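Local structure of NIF3-related protein (Bacillus cereus, 2GX8) at residues Leu71-Glu76 and His93-Asn98; Asp79-Leu84 and Asn119-Tyr124; Leu46-Asp51 and Leu267-Ile272. The protein is of uncharacterised function but, as a Nif3-family protein, carries a site for two metal ions, occupied here by zinc, and a probable regulatory domain. One frame throughout, in Å; residues are numbered along the deposited sequence.

How the contacts relate
From the N terminus, the chain passes 46-51, 71-76, 79-84, 93-98, 119-124 and finally 267-272. Contact 1 closes the short loop from the end of strand 66-70, through helix 75-84 and strand 88-91, to H93. Contact 2 starts inside that loop and ends beyond it, so the two cross; both use helix 75-84, and I123 packs against V73 and L95 where they meet. Contact 3 closes a far longer loop, with 215 residues between its segments, and both other contacts nest within it. Contacts 1 and 2 tie together the five-stranded alpha/beta part; contact 3 joins it to the larger sheet, and D51 touches F97.

Contact 1 of 3, residues Leu71-Glu76 and His93-Asn98; sequences LDVTEE and HPLIFN. With ZN (zinc ion), chain L.
The backbones of 71-76 and 93-98 meet through H93 N, which donates to L71 O at 3.0 Å, and through a water that accepts from V73 N and donates to H93 O. Beside this link the imidazole of H93 is gripped at both nitrogens. ND1 gives its proton to D72 OD1 at 2.6 Å in a nearly straight bond of 170°. The oxygen lies in the ring plane, but the carboxylate is met on its syn side, 26° out of its own plane. Over one face of the ring sits L71 CD1, 3.8 Å from the centroid, a CH-pi contact; with L71 CG anti to the backbone N (chi1 170°) the branch lies alongside the imidazole. Further on, L95 CD1 packs against V73 CB. NE2 binds a zinc ion whose other protein ligands are H357 and E360. Through OD1 the carboxylate of D72 is a second-shell group, and T391 of the same chain and Y339 of a second subunit hold its OD2. With ND1 donating to D72, NE2 is the nitrogen that faces the zinc; the bond is consistent with a fixed rotation of the ring.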
loop_
_atom_site.group_PDB
_atom_site.type_symbol
_atom_site.label_atom_id
_atom_site.label_comp_id
_atom_site.label_asym_id
_atom_site.label_seq_id
_atom_site.Cartn_x
_atom_site.Cartn_y
_atom_site.Cartn_z
ATOM N N LEU C 71 27.492 18.539 13.979
ATOM C CA LEU C 71 26.754 18.313 12.750
ATOM C C LEU C 71 26.510 16.782 12.674
ATOM O O LEU C 71 25.363 16.315 12.686
ATOM C CB LEU C 71 27.509 18.875 11.537
ATOM C CG LEU C 71 26.969 18.513 10.142
ATOM C CD1 LEU C 71 25.601 19.093 9.941
ATOM C CD2 LEU C 71 27.885 18.973 9.021
ATOM N N ASP C 72 27.594 16.008 12.659
ATOM C CA ASP C 72 27.550 14.555 12.626
ATOM C C ASP C 72 28.076 14.021 13.945
ATOM O O ASP C 72 29.100 14.527 14.433
ATOM C CB ASP C 72 28.475 14.078 11.514
ATOM C CG ASP C 72 28.078 14.639 10.177
ATOM O OD1 ASP C 72 26.890 14.450 9.850
ATOM O OD2 ASP C 72 28.921 15.252 9.451
ATOM N N VAL C 73 27.385 13.037 14.537
ATOM C CA VAL C 73 27.908 12.441 15.749
ATOM C C VAL C 73 28.746 11.238 15.384
ATOM O O VAL C 73 28.250 10.128 15.318
ATOM C CB VAL C 73 26.821 12.016 16.750
ATOM C CG1 VAL C 73 27.467 11.455 18.004
ATOM C CG2 VAL C 73 25.908 13.181 17.089
ATOM N N THR C 74 30.019 11.465 15.107
ATOM C CA THR C 74 30.952 10.380 14.778
ATOM C C THR C 74 31.601 10.002 16.097
ATOM O O THR C 74 31.367 10.670 17.103
ATOM C CB THR C 74 32.047 10.885 13.852
ATOM O OG1 THR C 74 32.768 11.926 14.524
ATOM C CG2 THR C 74 31.434 11.475 12.598
ATOM N N GLU C 75 32.416 8.953 16.121
ATOM C CA GLU C 75 33.047 8.568 17.376
ATOM C C GLU C 75 34.040 9.634 17.891
ATOM O O GLU C 75 34.093 9.889 19.099
ATOM C CB GLU C 75 33.685 7.183 17.308
ATOM C CG GLU C 75 33.876 6.603 18.703
ATOM C CD GLU C 75 34.287 5.162 18.703
ATOM O OE1 GLU C 75 34.440 4.594 17.604
ATOM O OE2 GLU C 75 34.451 4.589 19.806
ATOM N N GLU C 76 34.766 10.281 16.967
ATOM C CA GLU C 76 35.744 11.308 17.320
ATOM C C GLU C 76 35.049 12.496 17.958
ATOM O O GLU C 76 35.641 13.173 18.797
ATOM C CB GLU C 76 36.589 11.760 16.121
ATOM C CG GLU C 76 37.611 10.751 15.576
ATOM C CD GLU C 76 36.999 9.594 14.762
ATOM O OE1 GLU C 76 35.835 9.700 14.307
ATOM O OE2 GLU C 76 37.701 8.569 14.563
ATOM N N HIS C 93 22.399 16.233 12.292
ATOM C CA HIS C 93 21.986 14.997 11.641
ATOM C C HIS C 93 21.760 13.979 12.739
ATOM O O HIS C 93 22.641 13.761 13.560
ATOM C CB HIS C 93 23.034 14.453 10.695
ATOM C CG HIS C 93 23.349 15.357 9.571
ATOM N ND1 HIS C 93 24.618 15.482 9.064
ATOM C CD2 HIS C 93 22.569 16.194 8.857
ATOM C CE1 HIS C 93 24.601 16.323 8.044
ATOM N NE2 HIS C 93 23.372 16.788 7.914
ATOM N N PRO C 94 20.570 13.367 12.759
ATOM C CA PRO C 94 20.209 12.373 13.762
ATOM C C PRO C 94 21.222 11.225 13.795
ATOM O O PRO C 94 21.612 10.761 12.762
ATOM C CB PRO C 94 18.859 11.831 13.253
ATOM C CG PRO C 94 18.334 12.847 12.344
ATOM C CD PRO C 94 19.486 13.611 11.791
ATOM N N LEU C 95 21.644 10.794 14.970
ATOM C CA LEU C 95 22.513 9.607 15.083
ATOM C C LEU C 95 21.695 8.339 14.758
ATOM O O LEU C 95 22.176 7.441 14.086
ATOM C CB LEU C 95 23.150 9.517 16.464
ATOM C CG LEU C 95 23.917 8.248 16.885
ATOM C CD1 LEU C 95 25.187 7.996 16.080
ATOM C CD2 LEU C 95 24.253 8.392 18.370
ATOM N N ILE C 96 20.462 8.267 15.234
ATOM C CA ILE C 96 19.616 7.164 14.829
ATOM C C ILE C 96 18.701 7.743 13.775
ATOM O O ILE C 96 17.937 8.643 14.083
ATOM C CB ILE C 96 18.716 6.658 15.962
ATOM C CG1 ILE C 96 19.557 6.114 17.112
ATOM C CG2 ILE C 96 17.765 5.572 15.447
ATOM C CD1 ILE C 96 18.729 5.648 18.281
ATOM N N PHE C 97 18.791 7.278 12.533
ATOM C CA PHE C 97 17.860 7.746 11.515
ATOM C C PHE C 97 16.940 6.568 11.194
ATOM O O PHE C 97 15.741 6.642 11.406
ATOM C CB PHE C 97 18.537 8.313 10.259
ATOM C CG PHE C 97 17.574 9.079 9.378
ATOM C CD1 PHE C 97 17.202 10.384 9.714
ATOM C CD2 PHE C 97 16.982 8.473 8.265
ATOM C CE1 PHE C 97 16.287 11.084 8.949
ATOM C CE2 PHE C 97 16.052 9.166 7.472
ATOM C CZ PHE C 97 15.702 10.470 7.817
ATOM N N ASN C 98 17.504 5.483 10.685
ATOM C CA ASN C 98 16.750 4.248 10.523
ATOM C C ASN C 98 16.608 3.690 11.955
ATOM O O ASN C 98 17.567 3.767 12.736
ATOM C CB ASN C 98 17.516 3.268 9.636
ATOM C CG ASN C 98 17.712 3.793 8.223
ATOM O OD1 ASN C 98 16.760 4.267 7.583
ATOM N ND2 ASN C 98 18.949 3.714 7.723
HETATM ZN ZN ZN L . 22.020 17.519 6.265
HETATM O O HOH W 1 24.725 11.885 13.323
#

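Contact 2 of 3, residues Asp79-Leu84 and Asn119-Tyr124; sequences DEAIQL and NDIAIY
The side-chain nitrogen of N119, ND2, is hydrogen-bonded to the carbonyl oxygen of K115 while I82 CD1 packs against it at 3.6 Å. The ammonium group of K115 forms a salt bridge with D79, so one lysine is linked to both segments. The fold is a layered alpha/beta arrangement. Helix 75-84 is the crossover of a beta-alpha-beta unit between the parallel neighbours 66-70 and 88-91, and helix 108-118 connects 88-91 with the next parallel strand, 122-125. The contact therefore sets the first crossover helix against the link that follows the second.

Helix 108-118 ends in a Schellman motif, with D120 (phi 50°) as its C-prime residue, and the chain then turns into the strand with I121 directed back at helix 75-84. D120 also forms a salt bridge with K118 of a third subunit.

No hydrogen bond crosses between 79-84 and 119-124, and the side chains meet by packing. I82 is extended beyond CG1 (chi2 174°), which carries CD1 over the flat face of the N119 amide, 3.7 Å from N119 CG. The methyl thus covers an amide whose nitrogen already has a backbone acceptor. On the helix side, the backbone nitrogen of I82 is bonded only weakly to D79 O, an oxygen that Q83 N also reaches.

Deeper in, A81 and I121 are buried against I89 of strand 88-91, with L68 of strand 66-70 also touching A81. The side chains of I82 and I121 cross at about a right angle, so that I121 CD1 comes to lie 3.8 Å from I82 CG1 and 4.2 Å from A81 CB.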
loop_
_atom_site.group_PDB
_atom_site.type_symbol
_atom_site.label_atom_id
_atom_site.label_comp_id
_atom_site.label_asym_id
_atom_site.label_seq_id
_atom_site.Cartn_x
_atom_site.Cartn_y
_atom_site.Cartn_z
ATOM N N ASP C 79 34.413 11.438 21.519
ATOM C CA ASP C 79 35.668 11.551 22.276
ATOM C C ASP C 79 35.855 13.002 22.717
ATOM O O ASP C 79 36.375 13.259 23.802
ATOM C CB ASP C 79 36.921 11.170 21.460
ATOM C CG ASP C 79 37.024 9.687 21.141
ATOM O OD1 ASP C 79 36.385 8.839 21.810
ATOM O OD2 ASP C 79 37.795 9.373 20.207
ATOM N N GLU C 80 35.442 13.939 21.860
ATOM C CA GLU C 80 35.592 15.372 22.131
ATOM C C GLU C 80 34.701 15.823 23.283
ATOM O O GLU C 80 35.091 16.649 24.109
ATOM C CB GLU C 80 35.263 16.182 20.886
ATOM C CG GLU C 80 35.606 17.657 21.003
ATOM C CD GLU C 80 35.168 18.460 19.797
ATOM O OE1 GLU C 80 35.841 19.469 19.484
ATOM O OE2 GLU C 80 34.167 18.064 19.153
ATOM N N ALA C 81 33.500 15.253 23.325
ATOM C CA ALA C 81 32.534 15.557 24.353
ATOM C C ALA C 81 33.038 15.053 25.712
ATOM O O ALA C 81 32.762 15.658 26.751
ATOM C CB ALA C 81 31.205 14.937 24.004
ATOM N N ILE C 82 33.788 13.954 25.689
ATOM C CA ILE C 82 34.371 13.378 26.897
ATOM C C ILE C 82 35.569 14.216 27.386
ATOM O O ILE C 82 35.784 14.363 28.614
ATOM C CB ILE C 82 34.730 11.890 26.660
ATOM C CG1 ILE C 82 33.475 11.137 26.257
ATOM C CG2 ILE C 82 35.301 11.229 27.892
ATOM C CD1 ILE C 82 33.726 9.725 25.866
ATOM N N GLN C 83 36.334 14.798 26.458
ATOM C CA GLN C 83 37.490 15.618 26.872
ATOM C C GLN C 83 37.068 16.994 27.394
ATOM O O GLN C 83 37.868 17.711 28.013
ATOM C CB GLN C 83 38.520 15.764 25.744
ATOM C CG GLN C 83 39.262 14.475 25.380
ATOM C CD GLN C 83 40.219 13.950 26.485
ATOM O OE1 GLN C 83 40.420 12.737 26.619
ATOM N NE2 GLN C 83 40.808 14.863 27.269
ATOM N N LEU C 84 35.809 17.347 27.138
ATOM C CA LEU C 84 35.247 18.638 27.532
ATOM C C LEU C 84 34.374 18.568 28.782
ATOM O O LEU C 84 34.219 19.573 29.487
ATOM C CB LEU C 84 34.422 19.219 26.381
ATOM C CG LEU C 84 35.145 19.711 25.131
ATOM C CD1 LEU C 84 34.135 19.957 24.056
ATOM C CD2 LEU C 84 35.961 20.980 25.439
ATOM N N ASN C 119 29.204 6.318 28.738
ATOM C CA ASN C 119 29.673 7.579 29.279
ATOM C C ASN C 119 28.575 8.546 29.656
ATOM O O ASN C 119 28.847 9.732 29.816
ATOM C CB ASN C 119 30.652 8.214 28.294
ATOM C CG ASN C 119 31.967 7.467 28.242
ATOM O OD1 ASN C 119 32.784 7.555 29.178
ATOM N ND2 ASN C 119 32.193 6.731 27.153
ATOM N N ASP C 120 27.346 8.039 29.798
ATOM C CA ASP C 120 26.186 8.866 30.180
ATOM C C ASP C 120 26.061 10.138 29.322
ATOM O O ASP C 120 25.815 11.223 29.860
ATOM C CB ASP C 120 26.228 9.243 31.675
ATOM C CG ASP C 120 26.143 8.041 32.596
ATOM O OD1 ASP C 120 25.796 6.964 32.095
ATOM O OD2 ASP C 120 26.396 8.170 33.838
ATOM N N ILE C 121 26.247 10.003 28.003
ATOM C CA ILE C 121 26.144 11.149 27.105
ATOM C C ILE C 121 24.812 11.155 26.381
ATOM O O ILE C 121 24.483 10.184 25.716
ATOM C CB ILE C 121 27.256 11.176 26.063
ATOM C CG1 ILE C 121 28.603 11.366 26.761
ATOM C CG2 ILE C 121 27.015 12.320 25.034
ATOM C CD1 ILE C 121 29.750 11.388 25.772
ATOM N N ALA C 122 24.058 12.250 26.527
ATOM C CA ALA C 122 22.766 12.391 25.904
ATOM C C ALA C 122 22.973 12.895 24.480
ATOM O O ALA C 122 23.839 13.726 24.232
ATOM C CB ALA C 122 21.908 13.340 26.692
ATOM N N ILE C 123 22.193 12.354 23.549
ATOM C CA ILE C 123 22.283 12.723 22.147
ATOM C C ILE C 123 20.910 13.260 21.747
ATOM O O ILE C 123 19.897 12.564 21.834
ATOM C CB ILE C 123 22.674 11.522 21.277
ATOM C CG1 ILE C 123 24.033 10.950 21.697
ATOM C CG2 ILE C 123 22.686 11.896 19.762
ATOM C CD1 ILE C 123 25.169 11.938 21.555
ATOM N N TYR C 124 20.887 14.516 21.311
ATOM C CA TYR C 124 19.654 15.159 20.924
ATOM C C TYR C 124 19.718 15.546 19.450
ATOM O O TYR C 124 20.705 16.152 19.005
ATOM C CB TYR C 124 19.430 16.383 21.836
ATOM C CG TYR C 124 18.218 17.225 21.502
ATOM C CD1 TYR C 124 18.308 18.250 20.548
ATOM C CD2 TYR C 124 17.006 17.027 22.143
ATOM C CE1 TYR C 124 17.236 19.038 20.233
ATOM C CE2 TYR C 124 15.902 17.831 21.826
ATOM C CZ TYR C 124 16.043 18.832 20.871
ATOM O OH TYR C 124 14.996 19.640 20.520
#

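Contact 3 of 3, residues Leu46-Asp51 and Leu267-Ile272; sequences LAMEGD and LGLGKI
L267, on strand 262-268, directs its side chain toward the loop 46-51, where its CD1 meets CD2 of L46 at 3.6 Å. The two leucines cross obliquely, and Y157 of strand 150-168 touches both. The backbone of L267 is hydrogen-bonded to the same strand, at T156 and Y157, so this half of the contact is rooted in the large sheet.

At L269 the chain turns a corner, and its side chain reaches out to meet M48 tip to tip, CD1 standing 3.7 Å from SD. M48 is extended as far as the sulfur and then bends (chi3 66°), which turns CE aside and presents the thioether sulfur itself to the leucine methyl. The loop that carries M48 is closed by a type II beta turn from M48 to D51, in which D51 N donates to M48 O at 2.9 Å and G50 takes a positive phi of 76°. T128 ties down both ends of this turn, bonding to M48 N and to D51 OD1, while D51 OD2 is held by H127.

Beyond this corner K271 pairs through its backbone with V312 of strand 306-313. L269 sits at the corner between strands 262-268 and 270-280, in contact with D131, a zinc ligand, and with its side chain about 7 Å from a zinc ion. The arrangement is a small apolar contact of the loop before strand 54-56 with the strands of the large sheet, beside the dimetal-binding site of this Nif3-family protein.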
loop_
_atom_site.group_PDB
_atom_site.type_symbol
_atom_site.label_atom_id
_atom_site.label_comp_id
_atom_site.label_asym_id
_atom_site.label_seq_id
_atom_site.Cartn_x
_atom_site.Cartn_y
_atom_site.Cartn_z
ATOM N N LEU C 46 8.347 22.730 13.313
ATOM C CA LEU C 46 9.035 23.183 12.102
ATOM C C LEU C 46 9.634 22.014 11.310
ATOM O O LEU C 46 9.807 22.108 10.079
ATOM C CB LEU C 46 10.138 24.195 12.436
ATOM C CG LEU C 46 9.690 25.513 13.052
ATOM C CD1 LEU C 46 10.853 26.448 13.151
ATOM C CD2 LEU C 46 8.621 26.115 12.203
ATOM N N ALA C 47 9.964 20.934 12.028
ATOM C CA ALA C 47 10.494 19.695 11.444
ATOM C C ALA C 47 9.545 19.128 10.378
ATOM O O ALA C 47 8.320 19.246 10.482
ATOM C CB ALA C 47 10.762 18.652 12.538
ATOM N N MET C 48 10.113 18.512 9.351
ATOM C CA MET C 48 9.310 17.998 8.251
ATOM C C MET C 48 8.776 16.592 8.466
ATOM O O MET C 48 9.282 15.834 9.303
ATOM C CB MET C 48 10.108 18.045 6.959
ATOM C CG MET C 48 10.589 19.424 6.599
ATOM S SD MET C 48 11.364 19.333 5.002
ATOM C CE MET C 48 9.948 18.912 3.958
ATOM N N GLU C 49 7.735 16.276 7.694
ATOM C CA GLU C 49 7.067 14.970 7.683
ATOM C C GLU C 49 8.081 13.808 7.700
ATOM O O GLU C 49 8.979 13.732 6.849
ATOM C CB GLU C 49 6.117 14.899 6.460
ATOM C CG GLU C 49 5.549 13.511 6.117
ATOM C CD GLU C 49 4.651 12.935 7.199
ATOM O OE1 GLU C 49 3.864 13.703 7.800
ATOM O OE2 GLU C 49 4.723 11.707 7.427
ATOM N N GLY C 50 7.968 12.942 8.704
ATOM C CA GLY C 50 8.860 11.789 8.808
ATOM C C GLY C 50 10.290 12.025 9.291
ATOM O O GLY C 50 11.112 11.090 9.266
ATOM N N ASP C 51 10.593 13.255 9.729
ATOM C CA ASP C 51 11.928 13.588 10.261
ATOM C C ASP C 51 12.050 12.944 11.652
ATOM O O ASP C 51 11.033 12.685 12.328
ATOM C CB ASP C 51 12.180 15.121 10.296
ATOM C CG ASP C 51 13.684 15.506 10.428
ATOM O OD1 ASP C 51 13.969 16.622 10.916
ATOM O OD2 ASP C 51 14.577 14.714 10.055
ATOM N N LEU C 267 7.808 29.837 6.345
ATOM C CA LEU C 267 9.089 29.242 6.698
ATOM C C LEU C 267 9.293 28.042 5.760
ATOM O O LEU C 267 8.321 27.463 5.252
ATOM C CB LEU C 267 9.123 28.809 8.173
ATOM C CG LEU C 267 9.108 29.902 9.267
ATOM C CD1 LEU C 267 8.706 29.346 10.604
ATOM C CD2 LEU C 267 10.435 30.640 9.382
ATOM N N GLY C 268 10.554 27.695 5.510
ATOM C CA GLY C 268 10.870 26.600 4.620
ATOM C C GLY C 268 12.338 26.300 4.432
ATOM O O GLY C 268 13.185 26.738 5.184
ATOM N N LEU C 269 12.639 25.542 3.399
ATOM C CA LEU C 269 13.999 25.131 3.151
ATOM C C LEU C 269 14.725 26.075 2.221
ATOM O O LEU C 269 14.160 26.493 1.231
ATOM C CB LEU C 269 14.000 23.738 2.532
ATOM C CG LEU C 269 13.530 22.615 3.444
ATOM C CD1 LEU C 269 13.388 21.372 2.606
ATOM C CD2 LEU C 269 14.515 22.428 4.610
ATOM N N GLY C 270 15.976 26.387 2.541
ATOM C CA GLY C 270 16.823 27.251 1.711
ATOM C C GLY C 270 16.421 28.699 1.594
ATOM O O GLY C 270 15.273 29.054 1.888
ATOM N N LYS C 271 17.374 29.529 1.143
ATOM C CA LYS C 271 17.180 30.982 0.921
ATOM C C LYS C 271 17.489 31.383 -0.524
ATOM O O LYS C 271 18.290 30.754 -1.196
ATOM C CB LYS C 271 18.074 31.820 1.859
ATOM C CG LYS C 271 17.719 31.688 3.347
ATOM C CD LYS C 271 16.388 32.340 3.631
ATOM C CE LYS C 271 15.904 32.042 5.045
ATOM N NZ LYS C 271 14.696 32.846 5.427
ATOM N N ILE C 272 16.821 32.409 -1.028
ATOM C CA ILE C 272 17.143 32.906 -2.344
ATOM C C ILE C 272 17.293 34.400 -2.182
ATOM O O ILE C 272 16.441 35.027 -1.567
ATOM C CB ILE C 272 16.145 32.455 -3.466
ATOM C CG1 ILE C 272 16.703 32.837 -4.858
ATOM C CG2 ILE C 272 14.715 32.954 -3.229
ATOM C CD1 ILE C 272 15.901 32.301 -6.029
#